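Local coordinates for protein adenosine deaminase 1 (Arthrobacter aurescens, PDB 3RYS) that probably catalyses the zinc-dependent hydrolytic deamination of adenine to hypoxanthine, a step of purine salvage, at residues 17-27 with 278-289; 95-106 with 133-143. All blocks are in the same frame, centred on the assembly; numbering follows the deposited sequence.

Interaction 1. Residues 17-27 with 278-289. With ZN (zinc ion), chain C; ADE (adenine), chain D.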
loop_
_atom_site.group_PDB
_atom_site.type_symbol
_atom_site.label_atom_id
_atom_site.label_comp_id
_atom_site.label_asym_id
_atom_site.label_seq_id
_atom_site.Cartn_x
_atom_site.Cartn_y
_atom_site.Cartn_z
ATOM N N GLU A 17 -2.948 5.370 6.161
ATOM C CA GLU A 17 -2.585 4.729 4.900
ATOM C C GLU A 17 -2.537 3.206 5.071
ATOM O O GLU A 17 -1.725 2.677 5.833
ATOM C CB GLU A 17 -1.264 5.275 4.349
ATOM C CG GLU A 17 -1.011 4.904 2.890
ATOM C CD GLU A 17 0.029 5.790 2.212
ATOM O OE1 GLU A 17 0.890 6.356 2.915
ATOM O OE2 GLU A 17 -0.019 5.920 0.970
ATOM N N LEU A 18 -3.428 2.514 4.366
ATOM C CA LEU A 18 -3.583 1.074 4.511
ATOM C C LEU A 18 -2.969 0.305 3.345
ATOM O O LEU A 18 -2.758 -0.906 3.425
ATOM C CB LEU A 18 -5.066 0.716 4.630
ATOM C CG LEU A 18 -5.866 1.413 5.729
ATOM C CD1 LEU A 18 -7.308 0.923 5.722
ATOM C CD2 LEU A 18 -5.221 1.191 7.086
ATOM N N HIS A 19 -2.696 1.017 2.257
ATOM C CA HIS A 19 -2.151 0.410 1.049
ATOM C C HIS A 19 -0.856 1.123 0.666
ATOM O O HIS A 19 -0.882 2.189 0.044
ATOM C CB HIS A 19 -3.170 0.506 -0.090
ATOM C CG HIS A 19 -2.766 -0.220 -1.335
ATOM N ND1 HIS A 19 -3.683 -0.772 -2.205
ATOM C CD2 HIS A 19 -1.546 -0.487 -1.857
ATOM C CE1 HIS A 19 -3.046 -1.341 -3.212
ATOM N NE2 HIS A 19 -1.748 -1.185 -3.022
ATOM N N LEU A 20 0.274 0.536 1.048
ATOM C CA LEU A 20 1.568 1.151 0.792
ATOM C C LEU A 20 2.718 0.161 0.870
ATOM O O LEU A 20 2.899 -0.518 1.881
ATOM C CB LEU A 20 1.826 2.292 1.769
ATOM C CG LEU A 20 3.241 2.846 1.618
ATOM C CD1 LEU A 20 3.197 4.349 1.447
ATOM C CD2 LEU A 20 4.154 2.430 2.776
ATOM N N HIS A 21 3.501 0.099 -0.203
ATOM C CA HIS A 21 4.660 -0.777 -0.266
ATOM C C HIS A 21 5.919 -0.014 0.120
ATOM O O HIS A 21 6.253 0.999 -0.492
ATOM C CB HIS A 21 4.802 -1.342 -1.671
ATOM C CG HIS A 21 3.559 -1.995 -2.179
ATOM N ND1 HIS A 21 3.368 -3.359 -2.143
ATOM C CD2 HIS A 21 2.440 -1.472 -2.730
ATOM C CE1 HIS A 21 2.185 -3.649 -2.655
ATOM N NE2 HIS A 21 1.602 -2.522 -3.016
ATOM N N ILE A 22 6.617 -0.495 1.140
ATOM C CA ILE A 22 7.783 0.218 1.638
ATOM C C ILE A 22 8.863 0.359 0.564
ATOM O O ILE A 22 9.557 1.372 0.505
ATOM C CB ILE A 22 8.346 -0.423 2.926
ATOM C CG1 ILE A 22 9.132 0.614 3.728
ATOM C CG2 ILE A 22 9.185 -1.650 2.607
ATOM C CD1 ILE A 22 8.329 1.852 4.067
ATOM N N GLU A 23 8.978 -0.650 -0.298
ATOM C CA GLU A 23 9.942 -0.628 -1.396
ATOM C C GLU A 23 9.558 0.389 -2.471
ATOM O O GLU A 23 10.407 0.824 -3.253
ATOM C CB GLU A 23 10.067 -2.015 -2.033
ATOM C CG GLU A 23 10.520 -3.124 -1.088
ATOM C CD GLU A 23 9.369 -3.790 -0.347
ATOM O OE1 GLU A 23 8.330 -3.137 -0.122
ATOM O OE2 GLU A 23 9.504 -4.975 0.015
ATOM N N GLY A 24 8.277 0.749 -2.513
ATOM C CA GLY A 24 7.778 1.718 -3.473
ATOM C C GLY A 24 7.955 3.127 -2.946
ATOM O O GLY A 24 7.575 4.112 -3.581
ATOM N N THR A 25 8.555 3.195 -1.767
ATOM C CA THR A 25 8.853 4.433 -1.069
ATOM C C THR A 25 10.261 4.944 -1.400
ATOM O O THR A 25 10.636 6.071 -1.051
ATOM C CB THR A 25 8.717 4.180 0.431
ATOM O OG1 THR A 25 7.450 4.676 0.873
ATOM C CG2 THR A 25 9.831 4.839 1.211
ATOM N N LEU A 26 11.017 4.107 -2.103
ATOM C CA LEU A 26 12.421 4.359 -2.407
ATOM C C LEU A 26 12.619 5.466 -3.441
ATOM O O LEU A 26 12.408 5.267 -4.635
ATOM C CB LEU A 26 13.075 3.071 -2.902
ATOM C CG LEU A 26 14.565 2.905 -2.624
ATOM C CD1 LEU A 26 14.864 3.282 -1.187
ATOM C CD2 LEU A 26 14.982 1.469 -2.910
ATOM N N GLN A 27 13.042 6.630 -2.967
ATOM C CA GLN A 27 13.253 7.790 -3.819
ATOM C C GLN A 27 14.622 7.706 -4.512
ATOM O O GLN A 27 15.580 7.191 -3.936
ATOM C CB GLN A 27 13.147 9.060 -2.966
ATOM C CG GLN A 27 12.621 10.265 -3.709
ATOM C CD GLN A 27 11.184 10.094 -4.159
ATOM O OE1 GLN A 27 10.285 9.865 -3.343
ATOM N NE2 GLN A 27 10.956 10.221 -5.464
ATOM N N ASN A 278 -4.993 5.965 -1.048
ATOM C CA ASN A 278 -3.656 5.483 -0.718
ATOM C C ASN A 278 -2.653 5.843 -1.815
ATOM O O ASN A 278 -3.036 6.046 -2.969
ATOM C CB ASN A 278 -3.675 3.968 -0.509
ATOM C CG ASN A 278 -4.718 3.530 0.508
ATOM O OD1 ASN A 278 -5.911 3.450 0.207
ATOM N ND2 ASN A 278 -4.264 3.232 1.720
ATOM N N SER A 279 -1.372 5.925 -1.465
ATOM C CA SER A 279 -0.362 6.318 -2.450
ATOM C C SER A 279 0.344 5.111 -3.074
ATOM O O SER A 279 1.000 5.237 -4.112
ATOM C CB SER A 279 0.644 7.317 -1.858
ATOM O OG SER A 279 1.422 6.736 -0.829
ATOM N N ASP A 280 0.202 3.952 -2.429
ATOM C CA ASP A 280 0.653 2.674 -2.986
ATOM C C ASP A 280 2.177 2.563 -3.103
ATOM O O ASP A 280 2.824 1.940 -2.263
ATOM C CB ASP A 280 -0.020 2.414 -4.342
ATOM C CG ASP A 280 0.181 0.993 -4.833
ATOM O OD1 ASP A 280 -0.006 0.746 -6.042
ATOM O OD2 ASP A 280 0.527 0.123 -4.010
ATOM N N ASP A 281 2.735 3.156 -4.155
ATOM C CA ASP A 281 4.181 3.203 -4.360
ATOM C C ASP A 281 4.597 4.661 -4.618
ATOM O O ASP A 281 4.805 5.067 -5.764
ATOM C CB ASP A 281 4.583 2.302 -5.534
ATOM C CG ASP A 281 4.112 0.855 -5.362
ATOM O OD1 ASP A 281 4.825 0.087 -4.686
ATOM O OD2 ASP A 281 3.051 0.472 -5.914
ATOM N N PRO A 282 4.720 5.452 -3.540
ATOM C CA PRO A 282 4.846 6.917 -3.548
ATOM C C PRO A 282 6.021 7.474 -4.354
ATOM O O PRO A 282 5.891 8.544 -4.947
ATOM C CB PRO A 282 5.050 7.262 -2.069
ATOM C CG PRO A 282 4.579 6.085 -1.320
ATOM C CD PRO A 282 4.833 4.903 -2.180
ATOM N N ALA A 283 7.153 6.782 -4.357
ATOM C CA ALA A 283 8.339 7.303 -5.027
ATOM C C ALA A 283 8.338 6.980 -6.522
ATOM O O ALA A 283 9.216 7.419 -7.259
ATOM C CB ALA A 283 9.608 6.786 -4.359
ATOM N N TYR A 284 7.338 6.223 -6.962
ATOM C CA TYR A 284 7.233 5.829 -8.363
ATOM C C TYR A 284 6.086 6.525 -9.105
ATOM O O TYR A 284 6.112 6.642 -10.334
ATOM C CB TYR A 284 7.069 4.310 -8.478
ATOM C CG TYR A 284 8.323 3.538 -8.161
ATOM C CD1 TYR A 284 8.688 3.283 -6.845
ATOM C CD2 TYR A 284 9.142 3.064 -9.175
ATOM C CE1 TYR A 284 9.840 2.578 -6.547
ATOM C CE2 TYR A 284 10.292 2.358 -8.888
ATOM C CZ TYR A 284 10.638 2.118 -7.573
ATOM O OH TYR A 284 11.782 1.412 -7.283
ATOM N N PHE A 285 5.081 6.972 -8.360
ATOM C CA PHE A 285 3.886 7.532 -8.974
ATOM C C PHE A 285 3.767 9.030 -8.695
ATOM O O PHE A 285 2.714 9.634 -8.908
ATOM C CB PHE A 285 2.633 6.772 -8.517
ATOM C CG PHE A 285 2.722 5.284 -8.721
ATOM C CD1 PHE A 285 3.259 4.760 -9.889
ATOM C CD2 PHE A 285 2.262 4.407 -7.750
ATOM C CE1 PHE A 285 3.340 3.386 -10.084
ATOM C CE2 PHE A 285 2.340 3.030 -7.937
ATOM C CZ PHE A 285 2.882 2.519 -9.105
ATOM N N GLY A 286 4.864 9.613 -8.215
ATOM C CA GLY A 286 4.984 11.053 -8.058
ATOM C C GLY A 286 4.109 11.699 -7.002
ATOM O O GLY A 286 3.557 12.777 -7.230
ATOM N N GLY A 287 3.980 11.063 -5.843
ATOM C CA GLY A 287 3.159 11.624 -4.788
ATOM C C GLY A 287 2.762 10.680 -3.670
ATOM O O GLY A 287 2.559 9.479 -3.874
ATOM N N TYR A 288 2.645 11.246 -2.475
ATOM C CA TYR A 288 2.217 10.500 -1.301
ATOM C C TYR A 288 0.705 10.645 -1.120
ATOM O O TYR A 288 0.025 11.170 -2.000
ATOM C CB TYR A 288 3.007 10.967 -0.076
ATOM C CG TYR A 288 4.478 10.619 -0.189
ATOM C CD1 TYR A 288 5.326 11.343 -1.026
ATOM C CD2 TYR A 288 5.011 9.548 0.516
ATOM C CE1 TYR A 288 6.663 11.014 -1.145
ATOM C CE2 TYR A 288 6.349 9.211 0.405
ATOM C CZ TYR A 288 7.171 9.943 -0.426
ATOM O OH TYR A 288 8.500 9.596 -0.530
ATOM N N VAL A 289 0.168 10.169 -0.003
ATOM C CA VAL A 289 -1.279 10.210 0.177
ATOM C C VAL A 289 -1.814 11.638 0.041
ATOM O O VAL A 289 -2.797 11.871 -0.663
ATOM C CB VAL A 289 -1.725 9.586 1.518
ATOM C CG1 VAL A 289 -1.265 10.442 2.690
ATOM C CG2 VAL A 289 -3.236 9.415 1.541
HETATM ZN ZN ZN C . -0.157 -2.016 -4.474
HETATM N N9 ADE D . 3.738 -4.440 -6.063
HETATM C C8 ADE D . 3.954 -3.186 -5.556
HETATM N N7 ADE D . 2.972 -2.337 -5.777
HETATM C C5 ADE D . 2.047 -3.094 -6.484
HETATM C C6 ADE D . 0.780 -2.781 -7.021
HETATM N N6 ADE D . 0.222 -1.569 -6.919
HETATM N N1 ADE D . 0.113 -3.764 -7.669
HETATM C C2 ADE D . 0.682 -4.974 -7.769
HETATM N N3 ADE D . 1.864 -5.390 -7.305
HETATM C C4 ADE D . 2.502 -4.391 -6.669
HETATM O O HOH W 1 1.726 8.766 1.639
HETATM O O HOH W 2 10.083 8.105 1.277
#

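Interaction 2. Residues 95-106 with 133-143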
loop_
_atom_site.group_PDB
_atom_site.type_symbol
_atom_site.label_atom_id
_atom_site.label_comp_id
_atom_site.label_asym_id
_atom_site.label_seq_id
_atom_site.Cartn_x
_atom_site.Cartn_y
_atom_site.Cartn_z
ATOM N N VAL A 95 -0.488 11.481 7.560
ATOM C CA VAL A 95 -0.637 10.069 7.912
ATOM C C VAL A 95 -0.483 9.860 9.422
ATOM O O VAL A 95 0.585 10.095 9.991
ATOM C CB VAL A 95 0.371 9.174 7.148
ATOM C CG1 VAL A 95 0.180 7.708 7.518
ATOM C CG2 VAL A 95 0.227 9.359 5.649
ATOM N N ARG A 96 -1.561 9.421 10.062
ATOM C CA ARG A 96 -1.585 9.244 11.510
ATOM C C ARG A 96 -1.354 7.782 11.872
ATOM O O ARG A 96 -0.906 7.455 12.973
ATOM C CB ARG A 96 -2.927 9.719 12.061
ATOM C CG ARG A 96 -3.142 11.204 11.897
ATOM C CD ARG A 96 -2.193 11.957 12.804
ATOM N NE ARG A 96 -2.518 11.714 14.203
ATOM C CZ ARG A 96 -1.620 11.615 15.176
ATOM N NH1 ARG A 96 -0.329 11.734 14.899
ATOM N NH2 ARG A 96 -2.013 11.388 16.424
ATOM N N HIS A 97 -1.657 6.911 10.918
ATOM C CA HIS A 97 -1.507 5.476 11.084
ATOM C C HIS A 97 -1.156 4.876 9.730
ATOM O O HIS A 97 -1.773 5.206 8.710
ATOM C CB HIS A 97 -2.808 4.875 11.613
ATOM C CG HIS A 97 -2.748 3.396 11.837
ATOM N ND1 HIS A 97 -3.185 2.482 10.901
ATOM C CD2 HIS A 97 -2.321 2.672 12.898
ATOM C CE1 HIS A 97 -3.020 1.260 11.373
ATOM N NE2 HIS A 97 -2.498 1.347 12.583
ATOM N N ALA A 98 -0.161 3.997 9.719
ATOM C CA ALA A 98 0.323 3.421 8.476
ATOM C C ALA A 98 0.429 1.909 8.582
ATOM O O ALA A 98 1.118 1.389 9.460
ATOM C CB ALA A 98 1.668 4.025 8.109
ATOM N N GLU A 99 -0.269 1.204 7.697
ATOM C CA GLU A 99 -0.150 -0.247 7.638
ATOM C C GLU A 99 0.652 -0.631 6.401
ATOM O O GLU A 99 0.176 -0.526 5.270
ATOM C CB GLU A 99 -1.523 -0.920 7.701
ATOM C CG GLU A 99 -2.156 -0.788 9.084
ATOM C CD GLU A 99 -3.544 -1.388 9.188
ATOM O OE1 GLU A 99 -3.858 -2.321 8.420
ATOM O OE2 GLU A 99 -4.314 -0.928 10.057
ATOM N N ILE A 100 1.883 -1.066 6.638
ATOM C CA ILE A 100 2.914 -1.085 5.611
ATOM C C ILE A 100 3.210 -2.472 5.060
ATOM O O ILE A 100 3.462 -3.417 5.809
ATOM C CB ILE A 100 4.208 -0.473 6.167
ATOM C CG1 ILE A 100 3.942 0.961 6.630
ATOM C CG2 ILE A 100 5.317 -0.514 5.129
ATOM C CD1 ILE A 100 4.934 1.473 7.653
ATOM N N MET A 101 3.185 -2.586 3.739
ATOM C CA MET A 101 3.529 -3.840 3.081
ATOM C C MET A 101 5.017 -3.953 2.772
ATOM O O MET A 101 5.737 -2.959 2.641
ATOM C CB MET A 101 2.710 -4.037 1.803
ATOM C CG MET A 101 1.474 -4.894 1.995
ATOM S SD MET A 101 0.495 -5.032 0.487
ATOM C CE MET A 101 -0.370 -3.468 0.504
ATOM N N MET A 102 5.460 -5.193 2.647
ATOM C CA MET A 102 6.848 -5.494 2.395
ATOM C C MET A 102 6.868 -6.814 1.641
ATOM O O MET A 102 6.069 -7.704 1.934
ATOM C CB MET A 102 7.576 -5.608 3.727
ATOM C CG MET A 102 8.874 -6.376 3.697
ATOM S SD MET A 102 9.426 -6.647 5.391
ATOM C CE MET A 102 10.955 -7.524 5.088
ATOM N N ASP A 103 7.750 -6.929 0.653
ATOM C CA ASP A 103 7.863 -8.155 -0.129
ATOM C C ASP A 103 9.078 -8.956 0.317
ATOM O O ASP A 103 10.154 -8.844 -0.275
ATOM C CB ASP A 103 7.973 -7.846 -1.627
ATOM C CG ASP A 103 6.774 -7.079 -2.167
ATOM O OD1 ASP A 103 5.686 -7.147 -1.552
ATOM O OD2 ASP A 103 6.923 -6.412 -3.218
ATOM N N PRO A 104 8.909 -9.782 1.359
ATOM C CA PRO A 104 10.010 -10.592 1.885
ATOM C C PRO A 104 10.770 -11.300 0.761
ATOM O O PRO A 104 12.001 -11.281 0.746
ATOM C CB PRO A 104 9.293 -11.624 2.759
ATOM C CG PRO A 104 8.018 -10.994 3.125
ATOM C CD PRO A 104 7.622 -10.125 1.987
ATOM N N GLN A 105 10.037 -11.907 -0.170
ATOM C CA GLN A 105 10.648 -12.692 -1.237
ATOM C C GLN A 105 11.494 -11.858 -2.203
ATOM O O GLN A 105 12.446 -12.365 -2.786
ATOM C CB GLN A 105 9.580 -13.458 -2.018
ATOM C CG GLN A 105 8.909 -14.579 -1.249
ATOM C CD GLN A 105 7.561 -14.943 -1.836
ATOM O OE1 GLN A 105 6.627 -14.145 -1.797
ATOM N NE2 GLN A 105 7.451 -16.150 -2.381
ATOM N N ALA A 106 11.147 -10.586 -2.380
ATOM C CA ALA A 106 11.887 -9.732 -3.299
ATOM C C ALA A 106 13.281 -9.438 -2.763
ATOM O O ALA A 106 14.131 -8.902 -3.472
ATOM C CB ALA A 106 11.134 -8.445 -3.557
ATOM N N GLY A 133 5.111 10.059 15.314
ATOM C CA GLY A 133 3.719 10.117 15.717
ATOM C C GLY A 133 2.810 9.307 14.809
ATOM O O GLY A 133 1.656 9.673 14.583
ATOM N N VAL A 134 3.329 8.196 14.294
ATOM C CA VAL A 134 2.560 7.337 13.405
ATOM C C VAL A 134 2.454 5.917 13.951
ATOM O O VAL A 134 3.467 5.244 14.140
ATOM C CB VAL A 134 3.201 7.275 12.008
ATOM C CG1 VAL A 134 2.480 6.266 11.138
ATOM C CG2 VAL A 134 3.198 8.648 11.355
ATOM N N SER A 135 1.227 5.467 14.203
ATOM C CA SER A 135 0.973 4.070 14.554
ATOM C C SER A 135 1.263 3.203 13.341
ATOM O O SER A 135 0.969 3.600 12.215
ATOM C CB SER A 135 -0.486 3.878 14.959
ATOM O OG SER A 135 -0.781 4.550 16.162
ATOM N N THR A 136 1.822 2.018 13.554
ATOM C CA THR A 136 2.212 1.190 12.417
ATOM C C THR A 136 1.936 -0.300 12.581
ATOM O O THR A 136 2.017 -0.842 13.682
ATOM C CB THR A 136 3.701 1.369 12.075
ATOM O OG1 THR A 136 4.502 0.988 13.201
ATOM C CG2 THR A 136 3.990 2.815 11.705
ATOM N N LEU A 137 1.606 -0.947 11.464
ATOM C CA LEU A 137 1.513 -2.401 11.396
ATOM C C LEU A 137 2.337 -2.906 10.212
ATOM O O LEU A 137 2.363 -2.283 9.147
ATOM C CB LEU A 137 0.056 -2.864 11.272
ATOM C CG LEU A 137 -0.790 -2.928 12.552
ATOM C CD1 LEU A 137 -0.016 -3.555 13.716
ATOM C CD2 LEU A 137 -1.312 -1.557 12.938
ATOM N N LEU A 138 3.020 -4.029 10.402
ATOM C CA LEU A 138 3.822 -4.602 9.333
ATOM C C LEU A 138 3.078 -5.746 8.655
ATOM O O LEU A 138 2.633 -6.692 9.308
ATOM C CB LEU A 138 5.174 -5.084 9.865
ATOM C CG LEU A 138 6.185 -5.523 8.803
ATOM C CD1 LEU A 138 6.256 -4.497 7.673
ATOM C CD2 LEU A 138 7.558 -5.752 9.413
ATOM N N ILE A 139 2.939 -5.648 7.340
ATOM C CA ILE A 139 2.269 -6.681 6.568
ATOM C C ILE A 139 3.228 -7.313 5.576
ATOM O O ILE A 139 3.773 -6.635 4.708
ATOM C CB ILE A 139 1.057 -6.116 5.814
ATOM C CG1 ILE A 139 -0.075 -5.826 6.795
ATOM C CG2 ILE A 139 0.578 -7.089 4.742
ATOM C CD1 ILE A 139 -1.364 -5.442 6.115
ATOM N N ALA A 140 3.444 -8.616 5.716
ATOM C CA ALA A 140 4.272 -9.346 4.766
ATOM C C ALA A 140 3.442 -9.698 3.541
ATOM O O ALA A 140 2.439 -10.412 3.643
ATOM C CB ALA A 140 4.842 -10.596 5.406
ATOM N N ALA A 141 3.847 -9.173 2.388
ATOM C CA ALA A 141 3.153 -9.450 1.134
ATOM C C ALA A 141 3.916 -10.470 0.295
ATOM O O ALA A 141 5.148 -10.472 0.260
ATOM C CB ALA A 141 2.930 -8.172 0.349
ATOM N N PHE A 142 3.168 -11.332 -0.387
ATOM C CA PHE A 142 3.759 -12.419 -1.155
ATOM C C PHE A 142 3.632 -12.199 -2.660
ATOM O O PHE A 142 2.628 -11.684 -3.137
ATOM C CB PHE A 142 3.150 -13.752 -0.714
ATOM C CG PHE A 142 3.471 -14.110 0.716
ATOM C CD1 PHE A 142 4.544 -14.935 1.015
ATOM C CD2 PHE A 142 2.718 -13.597 1.762
ATOM C CE1 PHE A 142 4.851 -15.255 2.328
ATOM C CE2 PHE A 142 3.025 -13.913 3.078
ATOM C CZ PHE A 142 4.093 -14.741 3.358
ATOM N N LEU A 143 4.668 -12.575 -3.401
ATOM C CA LEU A 143 4.697 -12.361 -4.846
ATOM C C LEU A 143 3.873 -13.416 -5.571
ATOM O O LEU A 143 4.279 -14.572 -5.675
ATOM C CB LEU A 143 6.138 -12.373 -5.354
ATOM C CG LEU A 143 7.081 -11.468 -4.553
ATOM C CD1 LEU A 143 8.501 -11.523 -5.107
ATOM C CD2 LEU A 143 6.565 -10.036 -4.529
HETATM O O HOH W 3 7.141 -11.848 -0.768
HETATM O O HOH W 4 4.895 -16.561 -3.901
#

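Interaction 1. Residues 17-27 with 278-289
The imidazole of His21 has the adenine over one face, where N7 stands 3.1 Å from NE2 of His21, and the backbone O of Asp280 at its edge, in the ring plane. The carboxylate of Asp281 is turned only 13° from the plane of that ring, and its OD2 lies 2.8 Å from N7 of adenine. His19 runs alongside Asp280 with ring and carboxylate planes 76° apart; NE2 of His19 and OD2 of Asp280 each bind zinc at 2.3 Å. CG of Asp280 is anti to its backbone N (chi1 -168°), which swings the carboxylate in beside the two histidines, OD2 toward the zinc; Ser250 holds its other oxygen, OD1. ND1 of His19 is hydrogen-bonded to Thr245, which helps to fix the rotation of the ring. The two loops are tied by a single beta bridge at Leu20 and Asp280, with His21 N donating to Asp280 O at 2.8 Å. Beyond the site, Gly24 O receives Ala283 N at 2.8 Å, and the edge of the Tyr284 ring faces the same carbonyl. With His199 as the fourth protein ligand, this is the His-X-His and aspartate zinc centre at the C-terminal mouth of an adenosine deaminase-type TIM barrel.

Interaction 2. Residues 95-106 with 133-143
Met101 and Ile139 lie side by side and point the same way, CG of Met101 resting 3.6 Å from CG2 of Ile139. Ala141 CB also touches this side chain, at both CG and SD of Met101. Two residues earlier on each strand, Glu99 and Leu137 are likewise aligned, the methylene CG of Glu99 lying 3.7 Å from CB of Leu137. The extended chain of Glu99 carries the carboxylate past Leu137, where OE1 forms a salt bridge with Arg220 and OE2 accepts the backbone N of Phe319. His97 and Leu137 are set at a slant to each other instead, CD2 of the leucine approaching the edge of the imidazole near its plane.

These pairs share one face of two adjacent parallel strands, 97-102 and 135-143, inclined at 33° as in a TIM barrel, and this face looks into the barrel toward the zinc site. The backbones are laced from Ser135 N to Arg96 O onward, including Ala98 N to Ser135 O and Ile100 N to Leu137 O, both at 2.8 Å. On the other face Ala98, Ile100, Thr136 and Leu138 are turned to the surrounding helices: Leu125 of helix 114-125 touches Ile100, Thr136 and Leu138.

Where 95-106 has left its strand and 135-143 runs on, the side chains cross more steeply. Asp103 meets Leu143 at about a right angle, CD2 of the leucine lying against the carboxylate carbon, while Tyr66 takes OD2 of Asp103. Gln105 crosses Phe142 in the same way, amide and ring planes 65° apart. Its CG is anti to the carbonyl carbon (chi1 -69°) and the rest of the chain is extended, placing OE1 3.0 Å from Leu143 N as acceptor of a nearly straight bond; a water joins this OE1 to Ala141 O.

In the fold
From the N terminus, the chain leaves strand 15-17 through residues 17-27, then passes through several helices to 95-106, the first segment of interaction 2. Helices 114-125 and 128-132 lead on to 133-143, where interaction 2 closes a short right-handed beta-alpha-beta crossover. The remaining strands and most other helices follow before 278-289 returns to 17-27, and three long helices come after it; interaction 1 thus closes a loop of about 250 residues containing interaction 2 whole. The two meet at neighbouring strands, Glu17 O lying 2.8 Å from Glu99 N, a probable hydrogen bond, and again beyond the strand ends, where Glu23 probably bonds to Asp103 N. Interaction 1 brings the loop after strand 275-277 to the loop after strand 15-17; interaction 2 joins the next two strands.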